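Local coordinates for protein Keto/oxoacid ferredoxin oxidoreductase, gamma subunit (PDB 3ON3) that probably serves as the gamma subunit of one of a family of enzymes that oxidise 2-oxoacids to acyl-CoA and pass the electrons to ferredoxin, at residues B[18-23]-B[156-161]; B[26-31]-B[144-149]; B[119-124]-B[129-134]. All blocks are in the same frame, centred on the assembly; numbering follows the deposited sequence. Where two conformers were deposited one is given.

Contact 1 of 3, residues B[18-23]-B[156-161]; sequences LILAGV and LSRVPE. With SO4 (sulfate ion), chain D; SO4 (sulfate ion), chain C.
The guanidinium of Arg158 has CG1 of Val23 over one face and the sulfate of chain C at its edge, with the sulfur in plane. Val23 CG1 lies 3.8 Å from Arg158 NE. This methyl stands anti to the backbone N of Val23 (chi1 163°), and the two side chains meet at about a right angle. Leu20 CD1 rests 4.0 Å from both CB and CD of Arg158. Arg158 NH1 donates a nearly straight bond of 3.0 Å to O1 of the sulfate of chain C. Arg158 NH2 reaches O3 of that sulfate at 2.8 Å and also forms a salt bridge with Glu27.

Residues 18-23 open the first helix after strand 6-12 of the mixed sheet. At the start of this helix the sulfate of chain D takes a bond from Ile19 N (3.2 Å to O3) and a weak one from Leu18 N. Backbone N-H groups at a helix start commonly bind anions; both sulfates probably come from the crystallisation liquor. Each bridges the subunits: chain C also binds Gly17 N of the second subunit, chain D Gly17 N of this chain and Arg158 NH1 of the second. Ile19 of the second subunit touches Val23 and Arg158.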
loop_
_atom_site.group_PDB
_atom_site.type_symbol
_atom_site.label_atom_id
_atom_site.label_comp_id
_atom_site.label_asym_id
_atom_site.label_seq_id
_atom_site.Cartn_x
_atom_site.Cartn_y
_atom_site.Cartn_z
ATOM N N LEU B 18 1.036 1.023 8.698
ATOM C CA LEU B 18 2.223 1.638 8.125
ATOM C C LEU B 18 2.148 1.736 6.606
ATOM O O LEU B 18 2.727 2.643 6.009
ATOM C CB LEU B 18 3.464 0.839 8.527
ATOM C CG LEU B 18 3.786 0.638 10.015
ATOM C CD1 LEU B 18 3.926 1.969 10.736
ATOM C CD2 LEU B 18 2.727 -0.221 10.688
ATOM N N ILE B 19 1.464 0.778 5.983
ATOM C CA ILE B 19 1.353 0.750 4.532
ATOM C C ILE B 19 0.481 1.909 4.114
ATOM O O ILE B 19 0.825 2.664 3.204
ATOM C CB ILE B 19 0.714 -0.564 4.035
ATOM C CG1 ILE B 19 1.635 -1.754 4.324
ATOM C CG2 ILE B 19 0.352 -0.480 2.526
ATOM C CD1 ILE B 19 1.049 -3.085 3.898
ATOM N N LEU B 20 -0.649 2.047 4.799
ATOM C CA LEU B 20 -1.586 3.116 4.501
ATOM C C LEU B 20 -0.872 4.457 4.635
ATOM O O LEU B 20 -0.983 5.312 3.754
ATOM C CB LEU B 20 -2.836 3.054 5.398
ATOM C CG LEU B 20 -3.797 4.233 5.184
ATOM C CD1 LEU B 20 -4.089 4.381 3.696
ATOM C CD2 LEU B 20 -5.093 4.122 6.003
ATOM N N ALA B 21 -0.119 4.632 5.715
ATOM C CA ALA B 21 0.596 5.900 5.913
ATOM C C ALA B 21 1.516 6.161 4.734
ATOM O O ALA B 21 1.557 7.264 4.199
ATOM C CB ALA B 21 1.391 5.896 7.224
ATOM N N GLY B 22 2.260 5.137 4.343
ATOM C CA GLY B 22 3.127 5.218 3.190
ATOM C C GLY B 22 2.342 5.601 1.956
ATOM O O GLY B 22 2.740 6.487 1.192
ATOM N N VAL B 23 1.210 4.936 1.761
ATOM C CA VAL B 23 0.381 5.216 0.601
ATOM C C VAL B 23 -0.148 6.663 0.595
ATOM O O VAL B 23 -0.035 7.368 -0.409
ATOM C CB VAL B 23 -0.768 4.227 0.481
ATOM C CG1 VAL B 23 -1.818 4.781 -0.468
ATOM C CG2 VAL B 23 -0.239 2.859 0.017
ATOM N N LEU B 156 -7.719 12.284 3.846
ATOM C CA LEU B 156 -9.172 12.232 3.901
ATOM C C LEU B 156 -9.789 11.417 2.761
ATOM O O LEU B 156 -10.897 10.945 2.876
ATOM C CB LEU B 156 -9.745 13.649 3.954
ATOM C CG LEU B 156 -9.245 14.449 5.160
ATOM C CD1 LEU B 156 -9.642 15.915 5.057
ATOM C CD2 LEU B 156 -9.757 13.833 6.451
ATOM N N SER B 157 -9.054 11.246 1.674
ATOM C CA SER B 157 -9.551 10.469 0.549
ATOM C C SER B 157 -9.417 8.962 0.799
ATOM O O SER B 157 -10.037 8.153 0.100
ATOM C CB SER B 157 -8.824 10.861 -0.736
ATOM O OG SER B 157 -8.912 12.257 -0.942
ATOM N N ARG B 158 -8.629 8.593 1.806
ATOM C CA ARG B 158 -8.419 7.183 2.153
ATOM C C ARG B 158 -9.125 6.795 3.455
ATOM O O ARG B 158 -8.722 5.873 4.145
ATOM C CB ARG B 158 -6.918 6.895 2.270
ATOM C CG ARG B 158 -6.179 7.012 0.954
ATOM C CD ARG B 158 -5.972 5.642 0.392
ATOM N NE ARG B 158 -5.456 5.616 -0.967
ATOM C CZ ARG B 158 -5.696 4.608 -1.799
ATOM N NH1 ARG B 158 -6.449 3.599 -1.391
ATOM N NH2 ARG B 158 -5.203 4.609 -3.026
ATOM N N VAL B 159 -10.205 7.483 3.770
ATOM C CA VAL B 159 -10.859 7.324 5.052
ATOM C C VAL B 159 -12.360 7.279 4.780
ATOM O O VAL B 159 -12.830 7.873 3.823
ATOM C CB VAL B 159 -10.468 8.530 5.968
ATOM C CG1 VAL B 159 -11.626 9.002 6.834
ATOM C CG2 VAL B 159 -9.193 8.224 6.783
ATOM N N PRO B 160 -13.117 6.553 5.611
ATOM C CA PRO B 160 -14.566 6.460 5.415
ATOM C C PRO B 160 -15.240 7.747 5.858
ATOM O O PRO B 160 -14.779 8.387 6.812
ATOM C CB PRO B 160 -14.991 5.323 6.360
ATOM C CG PRO B 160 -13.714 4.690 6.848
ATOM C CD PRO B 160 -12.663 5.751 6.758
ATOM N N GLU B 161 -16.330 8.095 5.183
ATOM C CA GLU B 161 -17.085 9.294 5.467
ATOM C C GLU B 161 -17.506 9.351 6.917
ATOM O O GLU B 161 -17.565 10.427 7.511
ATOM C CB GLU B 161 -18.330 9.368 4.579
ATOM C CG GLU B 161 -19.139 10.653 4.814
ATOM C CD GLU B 161 -20.292 10.841 3.834
ATOM O OE1 GLU B 161 -20.088 10.637 2.623
ATOM O OE2 GLU B 161 -21.402 11.209 4.273
HETATM S S SO4 D . -0.086 -2.709 8.000
HETATM O O1 SO4 D . -1.063 -2.554 9.072
HETATM O O2 SO4 D . -0.805 -2.694 6.729
HETATM O O3 SO4 D . 0.883 -1.625 8.007
HETATM O O4 SO4 D . 0.648 -3.965 8.151
HETATM S S SO4 C . -6.841 1.685 -4.610
HETATM O O1 SO4 C . -6.636 1.199 -3.253
HETATM O O2 SO4 C . -8.052 1.086 -5.138
HETATM O O3 SO4 C . -6.997 3.138 -4.562
HETATM O O4 SO4 C . -5.715 1.372 -5.483
#

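Contact 2 of 3, residues B[26-31]-B[144-149]; sequences AEAASI and GVVSKE
Val146 lays its CG1 methyl on the backbone of helix 18-32 at Ala29. CG1 is 3.6 Å from Ala29 CA and 3.7 Å from Ala29 CB, and it also approaches the amide N of Ala29. The other methyl, CG2, reaches Ala28 CB more loosely at 4.2 Å. The valine therefore straddles two successive alanines, one branch to each. Its first torsion (chi1 -65°) puts CG1 beside its own backbone N and CG2 between that N and the carbonyl carbon. With such small residues on the helix, the backbones come close: Ala29 CA and Val146 CA are 5.7 Å apart.

Residues 144-147 link helices 131-143 and 148-157, and Lys148 and Glu149 begin the second. Gly144 leaves the first of these helices with positive phi. Ser147 is the N-cap of the second, its OG capping Ala150 N. The connection is thus held against the C-terminal half of helix 18-32, the helix that follows the first strand of the sheet. Outside bonds fix it further: Ser147 N donates to Asp33, and Lys35 NZ bonds Val145 O.

On the helix itself, Ala26 O takes two bonds, from Ser30 N and from Ser30 OG (2.8 Å), which arrive from opposite faces of its carbonyl plane. Ala26 and Ser30 both pack on Tyr43 of the second subunit.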
loop_
_atom_site.group_PDB
_atom_site.type_symbol
_atom_site.label_atom_id
_atom_site.label_comp_id
_atom_site.label_asym_id
_atom_site.label_seq_id
_atom_site.Cartn_x
_atom_site.Cartn_y
_atom_site.Cartn_z
ATOM N N ALA B 26 2.633 9.043 -0.304
ATOM C CA ALA B 26 2.958 8.977 -1.725
ATOM C C ALA B 26 1.934 9.740 -2.592
ATOM O O ALA B 26 2.305 10.448 -3.536
ATOM C CB ALA B 26 3.097 7.493 -2.195
ATOM N N GLU B 27 0.653 9.585 -2.271
ATOM C CA GLU B 27 -0.424 10.255 -3.008
ATOM C C GLU B 27 -0.518 11.762 -2.693
ATOM O O GLU B 27 -0.923 12.557 -3.543
ATOM C CB GLU B 27 -1.758 9.524 -2.781
ATOM C CG GLU B 27 -1.791 8.128 -3.450
ATOM C CD GLU B 27 -2.942 7.225 -2.999
ATOM O OE1 GLU B 27 -3.685 7.602 -2.072
ATOM O OE2 GLU B 27 -3.092 6.117 -3.575
ATOM N N ALA B 28 -0.113 12.153 -1.483
ATOM C CA ALA B 28 -0.048 13.572 -1.143
ATOM C C ALA B 28 0.949 14.231 -2.068
ATOM O O ALA B 28 0.668 15.264 -2.652
ATOM C CB ALA B 28 0.359 13.771 0.300
ATOM N N ALA B 29 2.109 13.600 -2.227
ATOM C CA ALA B 29 3.166 14.146 -3.063
ATOM C C ALA B 29 2.804 14.232 -4.544
ATOM O O ALA B 29 3.105 15.219 -5.201
ATOM C CB ALA B 29 4.444 13.337 -2.890
ATOM N N SER B 30 2.187 13.187 -5.080
ATOM C CA SER B 30 2.044 13.074 -6.531
ATOM C C SER B 30 0.691 13.576 -7.022
ATOM O O SER B 30 0.624 14.548 -7.757
ATOM C CB SER B 30 2.263 11.628 -6.978
ATOM O OG SER B 30 1.491 10.758 -6.174
ATOM N N ILE B 31 -0.378 12.906 -6.609
ATOM C CA ILE B 31 -1.726 13.341 -6.946
ATOM C C ILE B 31 -1.962 14.799 -6.580
ATOM O O ILE B 31 -2.458 15.563 -7.407
ATOM C CB ILE B 31 -2.786 12.503 -6.219
ATOM C CG1 ILE B 31 -2.600 11.020 -6.534
ATOM C CG2 ILE B 31 -4.178 12.965 -6.620
ATOM C CD1 ILE B 31 -3.532 10.123 -5.764
ATOM N N GLY B 144 8.339 18.741 6.002
ATOM C CA GLY B 144 7.901 19.692 5.001
ATOM C C GLY B 144 8.018 19.136 3.591
ATOM O O GLY B 144 8.168 19.888 2.653
ATOM N N VAL B 145 7.948 17.818 3.432
ATOM C CA VAL B 145 8.148 17.237 2.104
ATOM C C VAL B 145 6.938 17.488 1.187
ATOM O O VAL B 145 7.093 17.663 -0.028
ATOM C CB VAL B 145 8.549 15.718 2.158
ATOM C CG1 VAL B 145 7.382 14.842 2.595
ATOM C CG2 VAL B 145 9.065 15.263 0.817
ATOM N N VAL B 146 5.743 17.520 1.778
ATOM C CA VAL B 146 4.512 17.840 1.048
ATOM C C VAL B 146 3.779 18.958 1.776
ATOM O O VAL B 146 3.967 19.129 2.985
ATOM C CB VAL B 146 3.573 16.618 0.936
ATOM C CG1 VAL B 146 4.225 15.518 0.093
ATOM C CG2 VAL B 146 3.190 16.066 2.324
ATOM N N SER B 147 2.941 19.712 1.056
ATOM C CA SER B 147 2.141 20.752 1.700
ATOM C C SER B 147 1.172 20.096 2.667
ATOM O O SER B 147 0.793 18.939 2.486
ATOM C CB SER B 147 1.373 21.596 0.669
ATOM O OG SER B 147 0.470 20.790 -0.084
ATOM N N LYS B 148 0.783 20.838 3.694
ATOM C CA LYS B 148 -0.213 20.361 4.639
ATOM C C LYS B 148 -1.514 20.059 3.890
ATOM O O LYS B 148 -2.190 19.074 4.189
ATOM C CB LYS B 148 -0.447 21.397 5.751
ATOM C CG LYS B 148 -1.487 20.973 6.804
ATOM C CD LYS B 148 -1.914 22.149 7.716
ATOM C CE LYS B 148 -2.733 21.671 8.922
ATOM N NZ LYS B 148 -3.468 22.798 9.627
ATOM N N GLU B 149 -1.843 20.895 2.902
ATOM C CA GLU B 149 -3.045 20.676 2.104
ATOM C C GLU B 149 -3.009 19.347 1.335
ATOM O O GLU B 149 -3.997 18.606 1.340
ATOM C CB GLU B 149 -3.347 21.862 1.156
ATOM C CG GLU B 149 -4.522 21.596 0.198
ATOM C CD GLU B 149 -4.829 22.728 -0.802
ATOM O OE1 GLU B 149 -4.093 23.733 -0.873
ATOM O OE2 GLU B 149 -5.834 22.599 -1.536
#

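Contact 3 of 3, residues B[119-124]-B[129-134]; sequences NTAKND and IVANIV
Ala121 presses its CB against the start of helix 131-143, and it is the residue most buried by this contact. The methyl sits 3.4 Å from Ala131 CA, tighter than usual carbon contact, and 3.7 Å from Ala131 CB. It also faces the amide N of Ala131 at 3.5 Å. The two alanines bring the backbones to a CA-CA distance of 4.8 Å.

Val134, one turn further on, closes over the same methyl. Its CG2 lies 3.8 Å from Ala121 CB. Its CG1 is anti to its backbone N (chi1 -176°) and meets Thr120 CG2 at 4.0 Å. Thr120 turns its methyl to the valine, while its OG1 bonds Lys177 and the carbonyl of Asn116. Thr120 and Val134 both touch Phe115 at the end of strand 111-115.

At the start of the second helix, Val130 is the N-cap residue, and its O accepts from both Ile133 N and Val134 N. Val130 also packs on helix 164-181 through Asn167 and Ala170. The contact joins two consecutive helices across a short connection, alanine against alanine at their closest approach, and leads from the edge strand 111-115 into the C-terminal helices.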
loop_
_atom_site.group_PDB
_atom_site.type_symbol
_atom_site.label_atom_id
_atom_site.label_comp_id
_atom_site.label_asym_id
_atom_site.label_seq_id
_atom_site.Cartn_x
_atom_site.Cartn_y
_atom_site.Cartn_z
ATOM N N ASN B 119 -1.027 7.427 22.108
ATOM C CA ASN B 119 -1.948 7.843 23.143
ATOM C C ASN B 119 -2.729 9.079 22.741
ATOM O O ASN B 119 -3.852 9.290 23.191
ATOM C CB ASN B 119 -1.182 8.115 24.426
ATOM C CG ASN B 119 -1.986 7.785 25.647
ATOM O OD1 ASN B 119 -2.610 8.662 26.245
ATOM N ND2 ASN B 119 -1.995 6.510 26.021
ATOM N N THR B 120 -2.121 9.905 21.901
ATOM C CA THR B 120 -2.859 10.989 21.270
ATOM C C THR B 120 -4.046 10.380 20.521
ATOM O O THR B 120 -5.196 10.743 20.764
ATOM C CB THR B 120 -1.981 11.798 20.295
ATOM O OG1 THR B 120 -0.986 12.532 21.030
ATOM C CG2 THR B 120 -2.843 12.773 19.493
ATOM N N ALA B 121 -3.760 9.436 19.625
ATOM C CA ALA B 121 -4.807 8.766 18.866
ATOM C C ALA B 121 -5.845 8.158 19.796
ATOM O O ALA B 121 -7.055 8.330 19.595
ATOM C CB ALA B 121 -4.198 7.677 17.964
ATOM N N LYS B 122 -5.370 7.446 20.818
ATOM C CA LYS B 122 -6.257 6.695 21.702
ATOM C C LYS B 122 -7.105 7.579 22.624
ATOM O O LYS B 122 -8.306 7.369 22.754
ATOM C CB LYS B 122 -5.483 5.647 22.518
ATOM C CG LYS B 122 -6.401 4.672 23.273
ATOM C CD LYS B 122 -5.800 4.090 24.558
ATOM C CE LYS B 122 -6.903 3.394 25.383
ATOM N NZ LYS B 122 -6.503 2.946 26.763
ATOM N N ASN B 123 -6.490 8.573 23.253
ATOM C CA ASN B 123 -7.181 9.354 24.284
ATOM C C ASN B 123 -7.732 10.705 23.835
ATOM O O ASN B 123 -8.805 11.115 24.261
ATOM C CB ASN B 123 -6.276 9.541 25.504
ATOM C CG ASN B 123 -6.201 8.294 26.360
ATOM O OD1 ASN B 123 -7.212 7.831 26.892
ATOM N ND2 ASN B 123 -5.004 7.744 26.498
ATOM N N ASP B 124 -6.990 11.398 22.984
ATOM C CA ASP B 124 -7.406 12.720 22.525
ATOM C C ASP B 124 -8.437 12.613 21.408
ATOM O O ASP B 124 -9.501 13.215 21.487
ATOM C CB ASP B 124 -6.195 13.534 22.064
ATOM C CG ASP B 124 -5.142 13.668 23.146
ATOM O OD1 ASP B 124 -5.410 13.233 24.282
ATOM O OD2 ASP B 124 -4.050 14.205 22.868
ATOM N N ILE B 129 -6.783 3.146 16.595
ATOM C CA ILE B 129 -6.310 2.698 15.287
ATOM C C ILE B 129 -5.825 3.791 14.343
ATOM O O ILE B 129 -5.178 3.494 13.334
ATOM C CB ILE B 129 -7.383 1.891 14.523
ATOM C CG1 ILE B 129 -8.686 2.684 14.442
ATOM C CG2 ILE B 129 -7.594 0.526 15.164
ATOM C CD1 ILE B 129 -9.823 1.916 13.794
ATOM N N VAL B 130 -6.139 5.050 14.631
ATOM C CA VAL B 130 -5.723 6.087 13.699
ATOM C C VAL B 130 -4.397 6.698 14.114
ATOM O O VAL B 130 -4.024 7.780 13.646
ATOM C CB VAL B 130 -6.831 7.136 13.408
ATOM C CG1 VAL B 130 -8.064 6.435 12.776
ATOM C CG2 VAL B 130 -7.202 7.931 14.663
ATOM N N ALA B 131 -3.667 5.970 14.961
ATOM C CA ALA B 131 -2.357 6.432 15.429
ATOM C C ALA B 131 -1.436 6.708 14.251
ATOM O O ALA B 131 -0.667 7.663 14.274
ATOM C CB ALA B 131 -1.735 5.435 16.393
ATOM N N ASN B 132 -1.543 5.887 13.209
ATOM C CA ASN B 132 -0.794 6.118 11.975
ATOM C C ASN B 132 -1.111 7.456 11.307
ATOM O O ASN B 132 -0.270 7.997 10.604
ATOM C CB ASN B 132 -1.021 4.978 10.979
ATOM C CG ASN B 132 -2.482 4.821 10.582
ATOM O OD1 ASN B 132 -3.398 5.117 11.358
ATOM N ND2 ASN B 132 -2.706 4.355 9.364
ATOM N N ILE B 133 -2.323 7.971 11.521
ATOM C CA ILE B 133 -2.738 9.262 10.948
ATOM C C ILE B 133 -2.113 10.384 11.757
ATOM O O ILE B 133 -1.595 11.338 11.203
ATOM C CB ILE B 133 -4.294 9.444 10.899
ATOM C CG1 ILE B 133 -4.962 8.271 10.172
ATOM C CG2 ILE B 133 -4.684 10.770 10.221
ATOM C CD1 ILE B 133 -4.318 7.927 8.813
ATOM N N VAL B 134 -2.151 10.244 13.076
ATOM C CA VAL B 134 -1.381 11.123 13.951
ATOM C C VAL B 134 0.081 11.238 13.523
ATOM O O VAL B 134 0.606 12.339 13.375
ATOM C CB VAL B 134 -1.421 10.666 15.390
ATOM C CG1 VAL B 134 -0.670 11.683 16.279
ATOM C CG2 VAL B 134 -2.854 10.503 15.850
#

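How the contacts relate
From the N terminus the chain runs through strand 6-12 into helix 18-32, which supplies the first segments of contacts 1 and 2. It then builds the other five strands of the sheet. After the last of them, 111-115, contact 3 closes a short local loop that ties helix 117-125 to helix 131-143. Contact 2 follows where helix 131-143 gives way to helix 148-157, and contact 1 closes the widest loop just past that helix. The loops nest: 3 inside 2, and 2 inside 1. Contacts 1 and 2 touch and tie the two ends of helix 148-157 to helix 18-32. Leu20 of contact 1 packs on Asn132 of contact 3, while contacts 2 and 3 do not touch.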